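Long-range contact in single-stranded DNA-binding protein WHY3, chloroplastic (Arabidopsis thaliana, PDB 4KOQ), which binds single-stranded DNA, preserving plastid genome stability by preventing illegitimate recombination in chloroplasts, and represses transcription of the kinesin gene KP1 in the nucleus: residues 81-93 with 104-118. Numbering follows the deposited sequence.
Sequences LGPRESCEFFHDP and RKVLKVEPLPDGSGR. With PO4 (phosphate ion), chain B.
Cys87, Phe89 and His91 pair with Val109, Leu107 and Lys105 in an antiparallel beta hairpin, one edge of the second four-stranded sheet of the Whirly domain, and illustrate how one face of a hairpin can be buried against the rest of the fold while the other looks largely to solvent. Six backbone hydrogen bonds, two at each of these pairs, set the register. On the inner face the Phe89 ring lies alongside Leu107, CD2 to CD2 at 3.9 Å, the methyl meeting the ring edge; Phe68 and Leu70 of strand 59-70 pack against both residues, and Cys87 and Phe89 also touch helix 72-79.

Glu88 and Phe90 lie exposed on the outer face, Lys108 partly so, while Val106 is buried. Here Val106 lies between two neighbours, its CG1 3.5 Å from Glu88 OE2 and its CG2 3.7 Å from Phe90 CD2. The Arg104 guanidinium runs beside the Phe90 ring, edge to edge and nearly coplanar (13°), rather than stacking on it.

At the turn Gly82-Glu85, Arg118 bends at chi2 (-86°), which helps carry its guanidinium against the carbonyls of the loop, with Leu81 over one face. NH2 reaches Gly82 O at 2.8 Å and NH1 reaches Glu85 O, both in the guanidinium plane. A leucine in its place would probably leave both carbonyls without these donors and the turn less firmly held to the sheet. At the other end a phosphate, probably from the crystallisation liquor, bridges the strands: Lys105 NZ meets its O1 while also bonding Val67 O, and His91 ND1 points at its O3 almost straight (174°).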
ATOM      1  N   LEU A  81       6.083 -13.061  -8.351  1.00 23.52           N
ATOM      2  CA  LEU A  81       6.352 -13.853  -9.542  1.00 28.94           C
ATOM      3  C   LEU A  81       6.821 -12.997 -10.714  1.00 25.21           C
ATOM      4  O   LEU A  81       6.189 -12.022 -11.042  1.00 31.20           O
ATOM      5  CB  LEU A  81       5.088 -14.580  -9.973  1.00 25.47           C
ATOM      6  CG  LEU A  81       4.672 -15.776  -9.157  1.00 27.22           C
ATOM      7  CD1 LEU A  81       3.380 -16.377  -9.744  1.00 25.28           C
ATOM      8  CD2 LEU A  81       5.778 -16.866  -9.155  1.00 31.19           C
ATOM      9  N   GLY A  82       7.898 -13.408 -11.368  1.00 32.07           N
ATOM     10  CA  GLY A  82       8.272 -12.819 -12.639  1.00 38.01           C
ATOM     11  C   GLY A  82       7.264 -13.192 -13.722  1.00 37.58           C
ATOM     12  O   GLY A  82       6.494 -14.124 -13.548  1.00 30.21           O
ATOM     13  N   PRO A  83       7.276 -12.476 -14.849  1.00 38.47           N
ATOM     14  CA  PRO A  83       6.337 -12.702 -15.960  1.00 35.86           C
ATOM     15  C   PRO A  83       6.394 -14.097 -16.583  1.00 28.71           C
ATOM     16  O   PRO A  83       5.392 -14.524 -17.144  1.00 34.67           O
ATOM     17  CB  PRO A  83       6.767 -11.663 -17.006  1.00 47.48           C
ATOM     18  CG  PRO A  83       7.651 -10.718 -16.294  1.00 45.84           C
ATOM     19  CD  PRO A  83       8.292 -11.464 -15.188  1.00 46.18           C
ATOM     20  N   ARG A  84       7.500 -14.823 -16.468  1.00 31.81           N
ATOM     21  CA  ARG A  84       7.567 -16.163 -17.057  1.00 35.34           C
ATOM     22  C   ARG A  84       7.804 -17.234 -16.008  1.00 32.51           C
ATOM     23  O   ARG A  84       8.062 -18.393 -16.319  1.00 36.64           O
ATOM     24  CB  ARG A  84       8.628 -16.175 -18.152  1.00 47.34           C
ATOM     25  CG  ARG A  84       8.523 -14.911 -19.022  1.00 48.73           C
ATOM     26  CD  ARG A  84       9.068 -15.100 -20.422  1.00 65.58           C
ATOM     27  NE  ARG A  84      10.436 -15.611 -20.436  1.00 64.49           N
ATOM     28  CZ  ARG A  84      10.814 -16.772 -20.972  1.00 76.59           C
ATOM     29  NH1 ARG A  84      12.092 -17.126 -20.930  1.00 79.19           N
ATOM     30  NH2 ARG A  84       9.938 -17.585 -21.553  1.00 72.08           N
ATOM     31  N   GLU A  85       7.648 -16.831 -14.750  1.00 29.98           N
ATOM     32  CA  GLU A  85       7.903 -17.700 -13.636  1.00 26.37           C
ATOM     33  C   GLU A  85       6.625 -18.425 -13.192  1.00 26.36           C
ATOM     34  O   GLU A  85       5.536 -17.848 -13.234  1.00 27.33           O
ATOM     35  CB  GLU A  85       8.460 -16.868 -12.470  1.00 29.01           C
ATOM     36  CG  GLU A  85       8.984 -17.704 -11.318  1.00 36.62           C
ATOM     37  CD  GLU A  85       9.617 -16.860 -10.199  1.00 42.86           C
ATOM     38  OE1 GLU A  85       9.540 -15.610 -10.231  1.00 39.53           O
ATOM     39  OE2 GLU A  85      10.190 -17.470  -9.282  1.00 48.62           O
ATOM     40  N   SER A  86       6.785 -19.666 -12.754  1.00 28.42           N
ATOM     41  CA  SER A  86       5.705 -20.431 -12.157  1.00 24.02           C
ATOM     42  C   SER A  86       6.034 -20.720 -10.724  1.00 25.55           C
ATOM     43  O   SER A  86       7.198 -20.632 -10.321  1.00 26.91           O
ATOM     44  CB  SER A  86       5.461 -21.725 -12.950  1.00 31.44           C
ATOM     45  OG  SER A  86       6.401 -22.745 -12.600  1.00 34.73           O
ATOM     46  N   CYS A  87       5.016 -20.995  -9.922  1.00 21.35           N
ATOM     47  CA  CYS A  87       5.244 -21.506  -8.596  1.00 22.50           C
ATOM     48  C   CYS A  87       4.307 -22.688  -8.331  1.00 22.15           C
ATOM     49  O   CYS A  87       3.254 -22.821  -8.955  1.00 24.39           O
ATOM     50  CB  CYS A  87       5.074 -20.400  -7.535  1.00 26.90           C
ATOM     51  SG  CYS A  87       3.473 -19.686  -7.477  1.00 29.45           S
ATOM     52  N   GLU A  88       4.735 -23.558  -7.432  1.00 21.63           N
ATOM     53  CA  GLU A  88       4.007 -24.798  -7.139  1.00 22.48           C
ATOM     54  C   GLU A  88       4.150 -25.070  -5.659  1.00 28.96           C
ATOM     55  O   GLU A  88       5.265 -25.089  -5.112  1.00 28.54           O
ATOM     56  CB  GLU A  88       4.608 -25.961  -7.954  1.00 25.29           C
ATOM     57  CG  GLU A  88       3.805 -27.210  -7.966  1.00 30.01           C
ATOM     58  CD  GLU A  88       4.287 -28.214  -9.047  1.00 38.14           C
ATOM     59  OE1 GLU A  88       5.449 -28.132  -9.467  1.00 38.75           O
ATOM     60  OE2 GLU A  88       3.492 -29.073  -9.469  1.00 34.55           O
ATOM     61  N   PHE A  89       3.022 -25.274  -5.010  1.00 19.12           N
ATOM     62  CA  PHE A  89       2.979 -25.524  -3.577  1.00 24.63           C
ATOM     63  C   PHE A  89       2.399 -26.897  -3.281  1.00 25.76           C
ATOM     64  O   PHE A  89       1.366 -27.258  -3.827  1.00 22.65           O
ATOM     65  CB  PHE A  89       2.085 -24.490  -2.904  1.00 24.38           C
ATOM     66  CG  PHE A  89       2.371 -23.088  -3.296  1.00 22.35           C
ATOM     67  CD1 PHE A  89       3.664 -22.586  -3.272  1.00 27.21           C
ATOM     68  CD2 PHE A  89       1.353 -22.252  -3.672  1.00 26.00           C
ATOM     69  CE1 PHE A  89       3.915 -21.230  -3.641  1.00 23.51           C
ATOM     70  CE2 PHE A  89       1.594 -20.921  -4.018  1.00 27.56           C
ATOM     71  CZ  PHE A  89       2.873 -20.417  -3.995  1.00 24.40           C
ATOM     72  N   PHE A  90       3.033 -27.633  -2.370  1.00 24.23           N
ATOM     73  CA  PHE A  90       2.596 -28.962  -2.007  1.00 24.81           C
ATOM     74  C   PHE A  90       2.192 -29.023  -0.537  1.00 23.99           C
ATOM     75  O   PHE A  90       2.985 -28.676   0.336  1.00 27.78           O
ATOM     76  CB  PHE A  90       3.747 -29.959  -2.197  1.00 33.89           C
ATOM     77  CG  PHE A  90       4.325 -29.957  -3.580  1.00 33.76           C
ATOM     78  CD1 PHE A  90       5.212 -28.967  -3.974  1.00 38.63           C
ATOM     79  CD2 PHE A  90       3.982 -30.931  -4.488  1.00 44.37           C
ATOM     80  CE1 PHE A  90       5.744 -28.956  -5.256  1.00 36.72           C
ATOM     81  CE2 PHE A  90       4.529 -30.934  -5.775  1.00 33.27           C
ATOM     82  CZ  PHE A  90       5.393 -29.945  -6.154  1.00 40.78           C
ATOM     83  N   HIS A  91       0.981 -29.487  -0.280  1.00 22.43           N
ATOM     84  CA  HIS A  91       0.458 -29.597   1.061  1.00 28.32           C
ATOM     85  C   HIS A  91      -0.047 -31.007   1.322  1.00 26.68           C
ATOM     86  O   HIS A  91      -0.780 -31.571   0.512  1.00 26.30           O
ATOM     87  CB  HIS A  91      -0.722 -28.668   1.280  1.00 25.82           C
ATOM     88  CG  HIS A  91      -0.351 -27.207   1.386  1.00 25.53           C
ATOM     89  ND1 HIS A  91      -1.289 -26.231   1.652  1.00 26.42           N
ATOM     90  CD2 HIS A  91       0.827 -26.557   1.201  1.00 28.58           C
ATOM     91  CE1 HIS A  91      -0.700 -25.044   1.662  1.00 22.70           C
ATOM     92  NE2 HIS A  91       0.582 -25.209   1.394  1.00 27.42           N
ATOM     93  N   ASP A  92       0.300 -31.524   2.501  1.00 31.23           N
ATOM     94  CA  ASP A  92      -0.314 -32.728   3.044  1.00 29.98           C
ATOM     95  C   ASP A  92      -1.275 -32.321   4.150  1.00 32.55           C
ATOM     96  O   ASP A  92      -0.843 -31.861   5.198  1.00 35.22           O
ATOM     97  CB  ASP A  92       0.759 -33.652   3.617  1.00 38.41           C
ATOM     98  CG  ASP A  92       0.175 -34.927   4.225  1.00 42.61           C
ATOM     99  OD1 ASP A  92      -1.051 -34.994   4.455  1.00 39.97           O
ATOM    100  OD2 ASP A  92       0.960 -35.864   4.482  1.00 41.14           O
ATOM    101  N   PRO A  93      -2.582 -32.489   3.922  1.00 30.91           N
ATOM    102  CA  PRO A  93      -3.633 -32.024   4.841  1.00 38.91           C
ATOM    103  C   PRO A  93      -3.700 -32.834   6.133  1.00 53.69           C
ATOM    104  O   PRO A  93      -4.364 -32.422   7.080  1.00 52.45           O
ATOM    105  CB  PRO A  93      -4.925 -32.253   4.066  1.00 42.04           C
ATOM    106  CG  PRO A  93      -4.548 -32.697   2.727  1.00 43.80           C
ATOM    107  CD  PRO A  93      -3.141 -33.124   2.723  1.00 35.57           C
ATOM    108  N   ARG A 104      -2.258 -35.669  -1.256  1.00 33.02           N
ATOM    109  CA  ARG A 104      -1.402 -34.541  -1.574  1.00 32.00           C
ATOM    110  C   ARG A 104      -2.220 -33.492  -2.313  1.00 27.16           C
ATOM    111  O   ARG A 104      -2.931 -33.823  -3.236  1.00 27.45           O
ATOM    112  CB  ARG A 104      -0.265 -35.025  -2.460  1.00 37.28           C
ATOM    113  CG  ARG A 104       0.817 -34.020  -2.749  1.00 39.42           C
ATOM    114  CD  ARG A 104       2.124 -34.721  -3.158  1.00 55.34           C
ATOM    115  NE  ARG A 104       2.530 -34.431  -4.534  1.00 62.57           N
ATOM    116  CZ  ARG A 104       2.348 -35.237  -5.582  1.00 64.41           C
ATOM    117  NH1 ARG A 104       1.760 -36.421  -5.443  1.00 72.62           N
ATOM    118  NH2 ARG A 104       2.761 -34.857  -6.783  1.00 60.10           N
ATOM    119  N   LYS A 105      -2.087 -32.237  -1.912  1.00 27.67           N
ATOM    120  CA  LYS A 105      -2.732 -31.139  -2.637  1.00 24.12           C
ATOM    121  C   LYS A 105      -1.630 -30.293  -3.195  1.00 19.63           C
ATOM    122  O   LYS A 105      -0.723 -29.895  -2.478  1.00 26.45           O
ATOM    123  CB  LYS A 105      -3.588 -30.297  -1.721  1.00 25.61           C
ATOM    124  CG  LYS A 105      -4.765 -31.031  -1.093  1.00 32.18           C
ATOM    125  CD  LYS A 105      -5.620 -30.037  -0.291  1.00 34.61           C
ATOM    126  CE  LYS A 105      -6.922 -30.645   0.158  1.00 40.11           C
ATOM    127  NZ  LYS A 105      -7.726 -29.650   0.865  1.00 32.44           N
ATOM    128  N   VAL A 106      -1.728 -30.023  -4.491  1.00 21.56           N
ATOM    129  CA  VAL A 106      -0.749 -29.255  -5.177  1.00 20.15           C
ATOM    130  C   VAL A 106      -1.420 -28.098  -5.877  1.00 22.53           C
ATOM    131  O   VAL A 106      -2.310 -28.301  -6.719  1.00 21.74           O
ATOM    132  CB  VAL A 106      -0.047 -30.090  -6.260  1.00 25.81           C
ATOM    133  CG1 VAL A 106       1.079 -29.267  -6.874  1.00 25.04           C
ATOM    134  CG2 VAL A 106       0.503 -31.376  -5.654  1.00 34.48           C
ATOM    135  N   LEU A 107      -0.969 -26.889  -5.556  1.00 20.99           N
ATOM    136  CA  LEU A 107      -1.458 -25.698  -6.255  1.00 20.79           C
ATOM    137  C   LEU A 107      -0.332 -25.235  -7.146  1.00 24.28           C
ATOM    138  O   LEU A 107       0.775 -25.054  -6.684  1.00 21.21           O
ATOM    139  CB  LEU A 107      -1.796 -24.575  -5.286  1.00 20.24           C
ATOM    140  CG  LEU A 107      -2.235 -23.284  -5.979  1.00 22.77           C
ATOM    141  CD1 LEU A 107      -3.571 -23.469  -6.671  1.00 28.57           C
ATOM    142  CD2 LEU A 107      -2.314 -22.128  -5.024  1.00 26.99           C
ATOM    143  N   LYS A 108      -0.600 -25.098  -8.434  1.00 21.57           N
ATOM    144  CA  LYS A 108       0.385 -24.560  -9.354  1.00 21.85           C
ATOM    145  C   LYS A 108      -0.145 -23.303 -10.027  1.00 22.51           C
ATOM    146  O   LYS A 108      -1.317 -23.236 -10.410  1.00 19.62           O
ATOM    147  CB  LYS A 108       0.775 -25.579 -10.437  1.00 24.82           C
ATOM    148  CG  LYS A 108       1.958 -25.147 -11.236  1.00 26.65           C
ATOM    149  CD  LYS A 108       2.512 -26.206 -12.169  1.00 31.09           C
ATOM    150  CE  LYS A 108       3.859 -25.763 -12.700  1.00 39.12           C
ATOM    151  NZ  LYS A 108       4.169 -26.437 -13.982  1.00 35.63           N
ATOM    152  N   VAL A 109       0.723 -22.305 -10.146  1.00 18.09           N
ATOM    153  CA  VAL A 109       0.417 -21.072 -10.823  1.00 17.45           C
ATOM    154  C   VAL A 109       1.420 -20.792 -11.931  1.00 21.38           C
ATOM    155  O   VAL A 109       2.630 -20.678 -11.678  1.00 23.36           O
ATOM    156  CB  VAL A 109       0.353 -19.848  -9.851  1.00 20.84           C
ATOM    157  CG1 VAL A 109       0.029 -18.617 -10.639  1.00 23.19           C
ATOM    158  CG2 VAL A 109      -0.706 -20.058  -8.797  1.00 23.59           C
ATOM    159  N   GLU A 110       0.906 -20.669 -13.150  1.00 21.46           N
ATOM    160  CA  GLU A 110       1.719 -20.606 -14.347  1.00 22.55           C
ATOM    161  C   GLU A 110       1.356 -19.412 -15.191  1.00 25.17           C
ATOM    162  O   GLU A 110       0.218 -18.968 -15.196  1.00 24.97           O
ATOM    163  CB  GLU A 110       1.468 -21.844 -15.209  1.00 31.65           C
ATOM    164  CG  GLU A 110       2.054 -23.115 -14.713  1.00 32.98           C
ATOM    165  CD  GLU A 110       1.580 -24.303 -15.546  1.00 45.72           C
ATOM    166  OE1 GLU A 110       0.380 -24.335 -15.898  1.00 39.36           O
ATOM    167  OE2 GLU A 110       2.398 -25.197 -15.845  1.00 43.06           O
ATOM    168  N   PRO A 111       2.325 -18.900 -15.953  1.00 23.52           N
ATOM    169  CA  PRO A 111       2.054 -17.808 -16.874  1.00 22.78           C
ATOM    170  C   PRO A 111       1.260 -18.349 -18.045  1.00 29.89           C
ATOM    171  O   PRO A 111       1.449 -19.515 -18.385  1.00 29.09           O
ATOM    172  CB  PRO A 111       3.464 -17.364 -17.316  1.00 31.92           C
ATOM    173  CG  PRO A 111       4.323 -18.551 -17.102  1.00 31.49           C
ATOM    174  CD  PRO A 111       3.745 -19.314 -15.963  1.00 30.18           C
ATOM    175  N   LEU A 112       0.338 -17.564 -18.594  1.00 35.26           N
ATOM    176  CA  LEU A 112      -0.324 -17.968 -19.834  1.00 46.34           C
ATOM    177  C   LEU A 112       0.621 -17.626 -20.984  1.00 55.01           C
ATOM    178  O   LEU A 112       1.261 -16.572 -20.969  1.00 44.21           O
ATOM    179  CB  LEU A 112      -1.686 -17.293 -20.000  1.00 41.02           C
ATOM    180  CG  LEU A 112      -2.752 -17.771 -19.015  1.00 30.39           C
ATOM    181  CD1 LEU A 112      -3.966 -16.862 -19.081  1.00 34.16           C
ATOM    182  CD2 LEU A 112      -3.148 -19.199 -19.270  1.00 34.25           C
ATOM    183  N   PRO A 113       0.712 -18.532 -21.972  1.00 67.54           N
ATOM    184  CA  PRO A 113       1.791 -18.605 -22.966  1.00 72.80           C
ATOM    185  C   PRO A 113       1.885 -17.361 -23.835  1.00 75.36           C
ATOM    186  O   PRO A 113       2.902 -17.161 -24.505  1.00 80.88           O
ATOM    187  CB  PRO A 113       1.401 -19.812 -23.817  1.00 77.24           C
ATOM    188  CG  PRO A 113      -0.076 -19.864 -23.719  1.00 82.06           C
ATOM    189  CD  PRO A 113      -0.390 -19.450 -22.306  1.00 69.72           C
ATOM    190  N   ASP A 114       0.847 -16.533 -23.818  1.00 69.93           N
ATOM    191  CA  ASP A 114       0.845 -15.318 -24.620  1.00 71.37           C
ATOM    192  C   ASP A 114       0.947 -14.046 -23.785  1.00 64.39           C
ATOM    193  O   ASP A 114       0.802 -12.948 -24.322  1.00 62.09           O
ATOM    194  CB  ASP A 114      -0.406 -15.271 -25.499  1.00 71.40           C
ATOM    195  CG  ASP A 114      -1.669 -15.524 -24.714  1.00 70.47           C
ATOM    196  OD1 ASP A 114      -1.616 -15.439 -23.465  1.00 65.26           O
ATOM    197  OD2 ASP A 114      -2.711 -15.804 -25.345  1.00 73.64           O
ATOM    198  N   GLY A 115       1.202 -14.182 -22.482  1.00 61.02           N
ATOM    199  CA  GLY A 115       1.414 -13.017 -21.615  1.00 49.30           C
ATOM    200  C   GLY A 115       0.133 -12.402 -21.056  1.00 39.67           C
ATOM    201  O   GLY A 115       0.148 -11.343 -20.414  1.00 48.73           O
ATOM    202  N   SER A 116      -0.981 -13.076 -21.298  1.00 43.14           N
ATOM    203  CA  SER A 116      -2.290 -12.514 -21.027  1.00 38.71           C
ATOM    204  C   SER A 116      -2.799 -12.846 -19.620  1.00 38.04           C
ATOM    205  O   SER A 116      -3.964 -12.614 -19.320  1.00 39.85           O
ATOM    206  CB  SER A 116      -3.277 -13.083 -22.029  1.00 45.60           C
ATOM    207  OG  SER A 116      -3.238 -14.493 -21.956  1.00 47.42           O
ATOM    208  N   GLY A 117      -1.954 -13.381 -18.751  1.00 34.92           N
ATOM    209  CA  GLY A 117      -2.434 -13.684 -17.404  1.00 32.32           C
ATOM    210  C   GLY A 117      -1.840 -14.935 -16.825  1.00 33.07           C
ATOM    211  O   GLY A 117      -0.698 -15.280 -17.147  1.00 27.15           O
ATOM    212  N   ARG A 118      -2.593 -15.588 -15.940  1.00 26.31           N
ATOM    213  CA  ARG A 118      -2.078 -16.726 -15.164  1.00 25.70           C
ATOM    214  C   ARG A 118      -3.047 -17.907 -15.186  1.00 26.46           C
ATOM    215  O   ARG A 118      -4.260 -17.746 -15.279  1.00 26.51           O
ATOM    216  CB  ARG A 118      -1.809 -16.324 -13.710  1.00 26.91           C
ATOM    217  CG  ARG A 118      -0.795 -15.193 -13.529  1.00 30.71           C
ATOM    218  CD  ARG A 118       0.600 -15.710 -13.504  1.00 28.39           C
ATOM    219  NE  ARG A 118       1.574 -14.643 -13.445  1.00 29.83           N
ATOM    220  CZ  ARG A 118       2.884 -14.827 -13.481  1.00 31.43           C
ATOM    221  NH1 ARG A 118       3.386 -16.038 -13.609  1.00 36.03           N
ATOM    222  NH2 ARG A 118       3.685 -13.780 -13.438  1.00 38.52           N
TER
HETATM  223  P   PO4 B 301      -4.876 -27.225   2.729  0.60 45.32           P
HETATM  224  O1  PO4 B 301      -6.168 -27.215   1.968  0.60 45.46           O
HETATM  225  O2  PO4 B 301      -4.389 -28.641   2.923  0.60 45.11           O
HETATM  226  O3  PO4 B 301      -3.794 -26.480   2.026  0.60 21.01           O
HETATM  227  O4  PO4 B 301      -5.102 -26.540   4.062  0.60 51.17           O
HETATM  228  O   HOH W   1       4.363 -10.710 -13.552  1.00 58.16           O